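Long-range contacts in peptide synthetase, module 7 (Actinoplanes teichomyceticus, PDB 4TX3), which belongs to the condensation-domain family and, as part of a glycopeptide-antibiotic peptide synthetase, probably recruits cytochrome P450 enzymes to the assembly-line peptide rather than forming peptide bonds: residues B[257-268]-B[320-331]; B[269-277]-B[452-460]. All coordinates share one frame; numbering follows the deposited sequence.

Contact 1 of 2, residues B[257-268]-B[320-331]; sequences AGADMPQLVQAA and FLEVVARVQEAV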
loop_
_atom_site.group_PDB
_atom_site.type_symbol
_atom_site.label_atom_id
_atom_site.label_comp_id
_atom_site.label_asym_id
_atom_site.label_seq_id
_atom_site.Cartn_x
_atom_site.Cartn_y
_atom_site.Cartn_z
ATOM N N ALA B 257 14.347 -22.459 -14.720
ATOM C CA ALA B 257 14.986 -22.164 -13.420
ATOM C C ALA B 257 14.118 -21.173 -12.622
ATOM O O ALA B 257 13.011 -20.826 -13.042
ATOM C CB ALA B 257 16.409 -21.635 -13.584
ATOM N N GLY B 258 14.600 -20.725 -11.466
ATOM C CA GLY B 258 13.722 -20.029 -10.543
ATOM C C GLY B 258 13.955 -18.544 -10.399
ATOM O O GLY B 258 13.345 -17.901 -9.547
ATOM N N ALA B 259 14.818 -17.987 -11.239
ATOM C CA ALA B 259 15.334 -16.645 -10.997
ATOM C C ALA B 259 14.412 -15.533 -11.481
ATOM O O ALA B 259 13.988 -15.505 -12.632
ATOM C CB ALA B 259 16.701 -16.494 -11.637
ATOM N N ASP B 260 14.132 -14.593 -10.592
ATOM C CA ASP B 260 13.351 -13.420 -10.952
ATOM C C ASP B 260 14.206 -12.397 -11.697
ATOM O O ASP B 260 15.432 -12.517 -11.775
ATOM C CB ASP B 260 12.736 -12.795 -9.697
ATOM C CG ASP B 260 13.776 -12.500 -8.633
ATOM O OD1 ASP B 260 14.866 -13.128 -8.673
ATOM O OD2 ASP B 260 13.512 -11.642 -7.759
ATOM N N MET B 261 13.547 -11.385 -12.243
ATOM C CA MET B 261 14.216 -10.377 -13.046
ATOM C C MET B 261 15.385 -9.658 -12.339
ATOM O O MET B 261 16.404 -9.399 -12.979
ATOM C CB MET B 261 13.196 -9.341 -13.527
ATOM C CG MET B 261 13.766 -8.322 -14.486
ATOM S SD MET B 261 14.184 -9.102 -16.062
ATOM C CE MET B 261 12.674 -9.998 -16.463
ATOM N N PRO B 262 15.246 -9.314 -11.035
ATOM C CA PRO B 262 16.400 -8.631 -10.416
ATOM C C PRO B 262 17.691 -9.438 -10.488
ATOM O O PRO B 262 18.769 -8.867 -10.650
ATOM C CB PRO B 262 15.962 -8.442 -8.960
ATOM C CG PRO B 262 14.469 -8.400 -9.030
ATOM C CD PRO B 262 14.075 -9.340 -10.130
ATOM N N GLN B 263 17.587 -10.756 -10.405
ATOM C CA GLN B 263 18.786 -11.591 -10.461
ATOM C C GLN B 263 19.304 -11.753 -11.904
ATOM O O GLN B 263 20.507 -11.845 -12.124
ATOM C CB GLN B 263 18.510 -12.959 -9.829
ATOM C CG GLN B 263 18.119 -12.906 -8.363
ATOM C CD GLN B 263 17.886 -14.291 -7.763
ATOM O OE1 GLN B 263 17.601 -15.255 -8.471
ATOM N NE2 GLN B 263 18.026 -14.394 -6.451
ATOM N N LEU B 264 18.400 -11.781 -12.882
ATOM C CA LEU B 264 18.797 -11.847 -14.285
ATOM C C LEU B 264 19.634 -10.648 -14.681
ATOM O O LEU B 264 20.650 -10.789 -15.361
ATOM C CB LEU B 264 17.576 -11.926 -15.200
ATOM C CG LEU B 264 16.730 -13.196 -15.146
ATOM C CD1 LEU B 264 15.749 -13.195 -16.279
ATOM C CD2 LEU B 264 17.585 -14.415 -15.224
ATOM N N VAL B 265 19.194 -9.468 -14.259
ATOM C CA VAL B 265 19.891 -8.222 -14.570
ATOM C C VAL B 265 21.210 -8.170 -13.796
ATOM O O VAL B 265 22.226 -7.674 -14.288
ATOM C CB VAL B 265 19.010 -6.982 -14.234
ATOM C CG1 VAL B 265 19.772 -5.696 -14.463
ATOM C CG2 VAL B 265 17.720 -7.001 -15.068
ATOM N N GLN B 266 21.203 -8.702 -12.582
ATOM C CA GLN B 266 22.441 -8.760 -11.821
ATOM C C GLN B 266 23.468 -9.635 -12.534
ATOM O O GLN B 266 24.658 -9.306 -12.573
ATOM C CB GLN B 266 22.181 -9.276 -10.417
ATOM C CG GLN B 266 23.410 -9.309 -9.573
ATOM C CD GLN B 266 23.089 -9.714 -8.165
ATOM O OE1 GLN B 266 21.918 -9.735 -7.779
ATOM N NE2 GLN B 266 24.121 -10.056 -7.378
ATOM N N ALA B 267 23.001 -10.739 -13.116
ATOM C CA ALA B 267 23.882 -11.610 -13.894
ATOM C C ALA B 267 24.485 -10.839 -15.060
ATOM O O ALA B 267 25.706 -10.759 -15.211
ATOM C CB ALA B 267 23.127 -12.818 -14.393
ATOM N N ALA B 268 23.606 -10.259 -15.874
ATOM C CA ALA B 268 24.007 -9.533 -17.067
ATOM C C ALA B 268 25.028 -8.424 -16.769
ATOM O O ALA B 268 26.046 -8.305 -17.457
ATOM C CB ALA B 268 22.770 -8.952 -17.750
ATOM N N PHE B 320 25.427 -17.047 -19.937
ATOM C CA PHE B 320 24.537 -16.197 -19.153
ATOM C C PHE B 320 23.775 -17.019 -18.134
ATOM O O PHE B 320 23.701 -16.658 -16.956
ATOM C CB PHE B 320 23.548 -15.454 -20.060
ATOM C CG PHE B 320 22.429 -14.793 -19.319
ATOM C CD1 PHE B 320 22.666 -13.671 -18.534
ATOM C CD2 PHE B 320 21.137 -15.301 -19.387
ATOM C CE1 PHE B 320 21.630 -13.070 -17.834
ATOM C CE2 PHE B 320 20.091 -14.698 -18.692
ATOM C CZ PHE B 320 20.331 -13.581 -17.921
ATOM N N LEU B 321 23.219 -18.133 -18.595
ATOM C CA LEU B 321 22.428 -19.008 -17.737
ATOM C C LEU B 321 23.270 -19.574 -16.595
ATOM O O LEU B 321 22.778 -19.718 -15.471
ATOM C CB LEU B 321 21.816 -20.152 -18.548
ATOM C CG LEU B 321 20.631 -19.870 -19.459
ATOM C CD1 LEU B 321 20.324 -21.134 -20.238
ATOM C CD2 LEU B 321 19.430 -19.426 -18.642
ATOM N N GLU B 322 24.529 -19.895 -16.876
ATOM C CA GLU B 322 25.429 -20.326 -15.811
ATOM C C GLU B 322 25.654 -19.209 -14.784
ATOM O O GLU B 322 25.739 -19.480 -13.572
ATOM C CB GLU B 322 26.762 -20.822 -16.392
ATOM C CG GLU B 322 26.642 -22.248 -16.978
ATOM C CD GLU B 322 27.792 -22.664 -17.907
ATOM O OE1 GLU B 322 28.431 -21.783 -18.532
ATOM O OE2 GLU B 322 28.039 -23.893 -18.013
ATOM N N VAL B 323 25.719 -17.960 -15.251
ATOM C CA VAL B 323 25.925 -16.838 -14.339
ATOM C C VAL B 323 24.699 -16.627 -13.446
ATOM O O VAL B 323 24.831 -16.399 -12.238
ATOM C CB VAL B 323 26.235 -15.543 -15.083
ATOM C CG1 VAL B 323 26.379 -14.398 -14.088
ATOM C CG2 VAL B 323 27.505 -15.698 -15.917
ATOM N N VAL B 324 23.517 -16.747 -14.048
ATOM C CA VAL B 324 22.249 -16.651 -13.334
ATOM C C VAL B 324 22.184 -17.640 -12.187
ATOM O O VAL B 324 21.868 -17.278 -11.055
ATOM C CB VAL B 324 21.045 -16.883 -14.290
ATOM C CG1 VAL B 324 19.756 -17.134 -13.508
ATOM C CG2 VAL B 324 20.885 -15.679 -15.239
ATOM N N ALA B 325 22.499 -18.891 -12.483
ATOM C CA ALA B 325 22.454 -19.941 -11.482
ATOM C C ALA B 325 23.458 -19.690 -10.344
ATOM O O ALA B 325 23.149 -19.971 -9.177
ATOM C CB ALA B 325 22.703 -21.299 -12.136
ATOM N N ARG B 326 24.641 -19.150 -10.663
ATOM C CA ARG B 326 25.610 -18.782 -9.613
ATOM C C ARG B 326 25.110 -17.616 -8.752
ATOM O O ARG B 326 25.294 -17.611 -7.530
ATOM C CB ARG B 326 26.969 -18.412 -10.210
ATOM C CG ARG B 326 27.750 -19.574 -10.742
ATOM C CD ARG B 326 29.060 -19.140 -11.371
ATOM N NE ARG B 326 29.516 -20.136 -12.341
ATOM C CZ ARG B 326 30.590 -20.006 -13.115
ATOM N NH1 ARG B 326 31.357 -18.918 -13.048
ATOM N NH2 ARG B 326 30.901 -20.979 -13.957
ATOM N N VAL B 327 24.500 -16.625 -9.403
ATOM C CA VAL B 327 23.911 -15.486 -8.709
ATOM C C VAL B 327 22.806 -15.974 -7.786
ATOM O O VAL B 327 22.770 -15.642 -6.602
ATOM C CB VAL B 327 23.342 -14.438 -9.708
ATOM C CG1 VAL B 327 22.324 -13.500 -9.032
ATOM C CG2 VAL B 327 24.473 -13.661 -10.370
ATOM N N GLN B 328 21.924 -16.794 -8.341
ATOM C CA GLN B 328 20.739 -17.240 -7.641
ATOM C C GLN B 328 21.123 -18.105 -6.454
ATOM O O GLN B 328 20.525 -18.007 -5.384
ATOM C CB GLN B 328 19.820 -17.990 -8.603
ATOM C CG GLN B 328 18.625 -18.662 -7.955
ATOM C CD GLN B 328 17.737 -19.362 -8.981
ATOM O OE1 GLN B 328 17.964 -19.251 -10.199
ATOM N NE2 GLN B 328 16.721 -20.085 -8.497
ATOM N N GLU B 329 22.135 -18.940 -6.631
ATOM C CA GLU B 329 22.608 -19.740 -5.520
ATOM C C GLU B 329 23.192 -18.854 -4.415
ATOM O O GLU B 329 22.840 -19.009 -3.248
ATOM C CB GLU B 329 23.646 -20.750 -5.987
ATOM C CG GLU B 329 24.212 -21.545 -4.855
ATOM C CD GLU B 329 24.996 -22.739 -5.334
ATOM O OE1 GLU B 329 26.245 -22.638 -5.381
ATOM O OE2 GLU B 329 24.366 -23.772 -5.663
ATOM N N ALA B 330 24.066 -17.922 -4.794
ATOM C CA ALA B 330 24.671 -16.985 -3.850
ATOM C C ALA B 330 23.635 -16.141 -3.104
ATOM O O ALA B 330 23.746 -15.950 -1.896
ATOM C CB ALA B 330 25.658 -16.080 -4.571
ATOM N N VAL B 331 22.633 -15.631 -3.817
ATOM C CA VAL B 331 21.637 -14.767 -3.199
ATOM C C VAL B 331 20.797 -15.543 -2.191
ATOM O O VAL B 331 20.626 -15.105 -1.053
ATOM C CB VAL B 331 20.713 -14.116 -4.250
ATOM C CG1 VAL B 331 19.554 -13.393 -3.582
ATOM C CG2 VAL B 331 21.499 -13.163 -5.122
#
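Ala267 and Val324, their CA atoms 5.3 Å apart, mark where helices 261-268 and 320-331 cross, the axes nearing to 8.7 Å with N-to-C directions 120° apart. In this condensation-domain fold, of the CoA-dependent acyltransferase type, the crossing illustrates knobs-into-holes packing: the small side chain of Ala267 is the knob, and Phe320, Val323, Val324 and Val327 form the hole. Ala267 CB lies 3.6 Å from Val323 CG1, and a single methyl here lets the two backbones come close. The two methyls of Val324 divide their work. Val324 CG2 rests 3.5 Å from Leu264 CD2 while also covering one face of the Phe320 ring toward its rim; Val324 CG1 meets Ala259 CB at 3.6 Å. Phe320 in turn presents its ring edge to the other helix, CE1 standing 3.5 Å from Leu264 O near the ring plane. Beyond the interface, Leu264 continues onto helix 244-255, and Val327 and Val331 continue onto strand 306-313.

Toward the other end, Gln263 and Gln328 cross at about a right angle, their amide planes 42° apart. Gln328 reaches out fully extended, and with CG trans to the backbone N (chi1 173°) its amide arrives against the loop that leads into helix 261-278, OE1 lying 3.4 Å from Ala259 CB and NE2 beside Gly258. Shortening Gln328 to an alanine would remove this amide and is likely to leave a gap beside Gly258 and Ala259, giving the poorly ordered chain at Ala257 and Gly258 more room to shift. Gln263 meets mainly carbon: its OE1 lies against CB and CG of Gln328, while its NE2 approaches Val331 CG1 to 3.4 Å.

Contact 2 of 2, residues B[269-277]-B[452-460]; sequences LAMLLTRYG and RRISDLDIL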
loop_
_atom_site.group_PDB
_atom_site.type_symbol
_atom_site.label_atom_id
_atom_site.label_comp_id
_atom_site.label_asym_id
_atom_site.label_seq_id
_atom_site.Cartn_x
_atom_site.Cartn_y
_atom_site.Cartn_z
ATOM N N LEU B 269 24.753 -7.624 -15.741
ATOM C CA LEU B 269 25.670 -6.563 -15.320
ATOM C C LEU B 269 27.039 -7.122 -14.900
ATOM O O LEU B 269 28.085 -6.528 -15.209
ATOM C CB LEU B 269 25.066 -5.755 -14.167
ATOM C CG LEU B 269 25.968 -4.683 -13.541
ATOM C CD1 LEU B 269 26.324 -3.590 -14.522
ATOM C CD2 LEU B 269 25.322 -4.095 -12.297
ATOM N N ALA B 270 27.031 -8.261 -14.202
ATOM C CA ALA B 270 28.278 -8.885 -13.780
ATOM C C ALA B 270 29.081 -9.317 -15.014
ATOM O O ALA B 270 30.308 -9.184 -15.045
ATOM C CB ALA B 270 28.013 -10.085 -12.841
ATOM N N MET B 271 28.396 -9.830 -16.034
ATOM C CA MET B 271 29.076 -10.211 -17.269
ATOM C C MET B 271 29.641 -8.974 -17.951
ATOM O O MET B 271 30.718 -9.018 -18.558
ATOM C CB MET B 271 28.135 -10.939 -18.228
ATOM C CG MET B 271 27.795 -12.340 -17.798
ATOM S SD MET B 271 26.429 -12.982 -18.783
ATOM C CE MET B 271 27.288 -13.975 -20.016
ATOM N N LEU B 272 28.914 -7.867 -17.849
ATOM C CA LEU B 272 29.357 -6.636 -18.482
ATOM C C LEU B 272 30.617 -6.126 -17.817
ATOM O O LEU B 272 31.542 -5.683 -18.492
ATOM C CB LEU B 272 28.263 -5.575 -18.441
ATOM C CG LEU B 272 28.600 -4.200 -19.020
ATOM C CD1 LEU B 272 29.009 -4.275 -20.495
ATOM C CD2 LEU B 272 27.433 -3.266 -18.838
ATOM N N LEU B 273 30.662 -6.195 -16.492
ATOM C CA LEU B 273 31.815 -5.665 -15.765
ATOM C C LEU B 273 33.054 -6.530 -16.024
ATOM O O LEU B 273 34.149 -6.006 -16.172
ATOM C CB LEU B 273 31.515 -5.562 -14.267
ATOM C CG LEU B 273 30.472 -4.503 -13.887
ATOM C CD1 LEU B 273 29.984 -4.708 -12.472
ATOM C CD2 LEU B 273 31.045 -3.105 -14.042
ATOM N N THR B 274 32.882 -7.848 -16.091
ATOM C CA THR B 274 33.991 -8.718 -16.447
ATOM C C THR B 274 34.501 -8.327 -17.832
ATOM O O THR B 274 35.693 -8.214 -18.052
ATOM C CB THR B 274 33.590 -10.209 -16.438
ATOM O OG1 THR B 274 33.314 -10.626 -15.094
ATOM C CG2 THR B 274 34.723 -11.059 -16.984
ATOM N N ARG B 275 33.573 -8.090 -18.747
ATOM C CA ARG B 275 33.877 -7.661 -20.103
ATOM C C ARG B 275 34.510 -6.262 -20.144
ATOM O O ARG B 275 35.259 -5.941 -21.045
ATOM C CB ARG B 275 32.587 -7.702 -20.921
ATOM C CG ARG B 275 32.780 -7.623 -22.401
ATOM C CD ARG B 275 33.478 -8.853 -22.969
ATOM N NE ARG B 275 33.454 -8.794 -24.430
ATOM C CZ ARG B 275 34.194 -7.961 -25.167
ATOM N NH1 ARG B 275 35.051 -7.109 -24.604
ATOM N NH2 ARG B 275 34.087 -7.983 -26.483
ATOM N N TYR B 276 34.186 -5.422 -19.171
ATOM C CA TYR B 276 34.801 -4.102 -19.066
ATOM C C TYR B 276 36.217 -4.140 -18.512
ATOM O O TYR B 276 36.945 -3.128 -18.591
ATOM C CB TYR B 276 33.986 -3.182 -18.169
ATOM C CG TYR B 276 33.287 -2.067 -18.919
ATOM C CD1 TYR B 276 33.777 -0.771 -18.894
ATOM C CD2 TYR B 276 32.132 -2.310 -19.629
ATOM C CE1 TYR B 276 33.136 0.245 -19.560
ATOM C CE2 TYR B 276 31.494 -1.310 -20.312
ATOM C CZ TYR B 276 31.989 -0.037 -20.276
ATOM O OH TYR B 276 31.306 0.943 -20.962
ATOM N N GLY B 277 36.590 -5.283 -17.921
ATOM C CA GLY B 277 37.913 -5.462 -17.358
ATOM C C GLY B 277 38.003 -5.590 -15.849
ATOM O O GLY B 277 39.084 -5.426 -15.287
ATOM N N ARG B 452 24.682 -17.522 -24.507
ATOM C CA ARG B 452 25.867 -16.771 -24.864
ATOM C C ARG B 452 26.831 -16.623 -23.675
ATOM O O ARG B 452 26.401 -16.436 -22.526
ATOM C CB ARG B 452 25.461 -15.402 -25.410
ATOM C CG ARG B 452 26.638 -14.545 -25.825
ATOM C CD ARG B 452 26.220 -13.477 -26.816
ATOM N NE ARG B 452 25.341 -14.023 -27.840
ATOM C CZ ARG B 452 25.086 -13.405 -28.987
ATOM N NH1 ARG B 452 25.662 -12.232 -29.243
ATOM N NH2 ARG B 452 24.266 -13.963 -29.871
ATOM N N ARG B 453 28.131 -16.712 -23.958
ATOM C CA ARG B 453 29.162 -16.597 -22.923
ATOM C C ARG B 453 29.745 -15.196 -22.899
ATOM O O ARG B 453 29.610 -14.443 -23.877
ATOM C CB ARG B 453 30.277 -17.618 -23.148
ATOM C CG ARG B 453 29.770 -19.036 -23.221
ATOM C CD ARG B 453 30.851 -20.042 -23.578
ATOM N NE ARG B 453 30.263 -21.379 -23.683
ATOM C CZ ARG B 453 30.151 -22.237 -22.670
ATOM N NH1 ARG B 453 30.604 -21.913 -21.462
ATOM N NH2 ARG B 453 29.585 -23.422 -22.863
ATOM N N ILE B 454 30.407 -14.869 -21.789
ATOM C CA ILE B 454 30.988 -13.551 -21.550
ATOM C C ILE B 454 31.836 -13.046 -22.718
ATOM O O ILE B 454 31.741 -11.875 -23.133
ATOM C CB ILE B 454 31.858 -13.567 -20.270
ATOM C CG1 ILE B 454 30.989 -13.803 -19.034
ATOM C CG2 ILE B 454 32.605 -12.265 -20.119
ATOM C CD1 ILE B 454 31.763 -13.726 -17.714
ATOM N N SER B 455 32.659 -13.951 -23.243
ATOM C CA SER B 455 33.602 -13.653 -24.318
ATOM C C SER B 455 32.938 -13.401 -25.684
ATOM O O SER B 455 33.554 -12.802 -26.562
ATOM C CB SER B 455 34.602 -14.798 -24.460
ATOM O OG SER B 455 33.931 -15.976 -24.879
ATOM N N ASP B 456 31.709 -13.880 -25.864
ATOM C CA ASP B 456 30.952 -13.608 -27.082
ATOM C C ASP B 456 30.040 -12.386 -26.995
ATOM O O ASP B 456 29.253 -12.169 -27.901
ATOM C CB ASP B 456 30.054 -14.787 -27.474
ATOM C CG ASP B 456 30.739 -16.125 -27.371
ATOM O OD1 ASP B 456 31.961 -16.207 -27.676
ATOM O OD2 ASP B 456 30.014 -17.102 -27.018
ATOM N N LEU B 457 30.100 -11.625 -25.905
ATOM C CA LEU B 457 29.242 -10.451 -25.771
ATOM C C LEU B 457 29.750 -9.336 -26.682
ATOM O O LEU B 457 30.926 -8.972 -26.645
ATOM C CB LEU B 457 29.183 -9.963 -24.321
ATOM C CG LEU B 457 28.521 -10.876 -23.281
ATOM C CD1 LEU B 457 28.492 -10.212 -21.913
ATOM C CD2 LEU B 457 27.117 -11.330 -23.686
ATOM N N ASP B 458 28.859 -8.812 -27.515
ATOM C CA ASP B 458 29.183 -7.683 -28.368
ATOM C C ASP B 458 28.912 -6.371 -27.630
ATOM O O ASP B 458 27.785 -6.086 -27.243
ATOM C CB ASP B 458 28.380 -7.751 -29.665
ATOM C CG ASP B 458 28.694 -6.596 -30.613
ATOM O OD1 ASP B 458 29.810 -6.033 -30.532
ATOM O OD2 ASP B 458 27.816 -6.244 -31.436
ATOM N N ILE B 459 29.952 -5.583 -27.422
ATOM C CA ILE B 459 29.809 -4.304 -26.749
ATOM C C ILE B 459 30.205 -3.155 -27.666
ATOM O O ILE B 459 30.445 -2.034 -27.203
ATOM C CB ILE B 459 30.671 -4.230 -25.487
ATOM C CG1 ILE B 459 32.145 -4.332 -25.880
ATOM C CG2 ILE B 459 30.270 -5.311 -24.513
ATOM C CD1 ILE B 459 33.090 -4.169 -24.755
ATOM N N LEU B 460 30.309 -3.437 -28.958
ATOM C CA LEU B 460 30.582 -2.388 -29.920
ATOM C C LEU B 460 29.401 -1.435 -29.932
ATOM O O LEU B 460 28.256 -1.876 -30.044
ATOM C CB LEU B 460 30.826 -2.963 -31.314
ATOM C CG LEU B 460 31.159 -1.888 -32.350
ATOM C CD1 LEU B 460 32.536 -1.304 -32.066
ATOM C CD2 LEU B 460 31.067 -2.438 -33.765
#
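Arg275 spans from its helix to the loop of 452-460 and aims two nitrogens at one backbone oxygen: NE is 3.4 Å and NH2 3.3 Å from Leu457 O, both weak hydrogen bonds bent to 131°. A turn in the chain at chi2 (67°) carries the guanidinium there and brings Arg275 CD to 3.5 Å from Ile454 O. Ile459 lies over one face of the guanidinium, toward its rim, its CD1 3.5 Å from Arg275 NH1.

One helical turn back, Met271 runs obliquely across Ile454, its CG 3.7 Å from Ile454 CG1, and its bent end sets Met271 CE 3.6 Å from Arg452 O. Leu457 CD1 closes on Met271 CB, and Thr274 gives its methyl to Ile454 while its OG1 bonds to Gly279 O.

A short 3-10 turn at 454-456 brings Ile454 and Leu457 round to the same helix. Farther along, Asp458 OD1 accepts from Leu460 N at 3.1 Å in an Asx turn, and OD2 forms a salt bridge with Arg441 of helix 429-448; on the helix side, Gly277 ends the helix in a Schellman motif. The joint thus ties a helix end to the C-terminal loop chiefly through apolar surface, and the arginine adds a cationic group whose two bent bonds to a neutral carbonyl are probably modest in strength.

How the contacts relate
Along the chain the segments run 257-268, 269-277, 320-331, 452-460, and the contacts cross rather than nest. Contact 1 closes a loop of 51 residues, which includes strands 281-288 and 306-313; contact 2 closes one of 174 residues, reaching past helix 429-448. Both start from helix 261-278, contact 1 using its first part and contact 2 its second, with centres about 15 Å apart. They also meet directly: Phe320 N lies 2.8 Å from Arg452 O, a probable hydrogen bond, and Val323 CG2 packs on Met271 CG. One helix therefore holds both helix 320-334 and the C-terminal loop, which in turn touch each other.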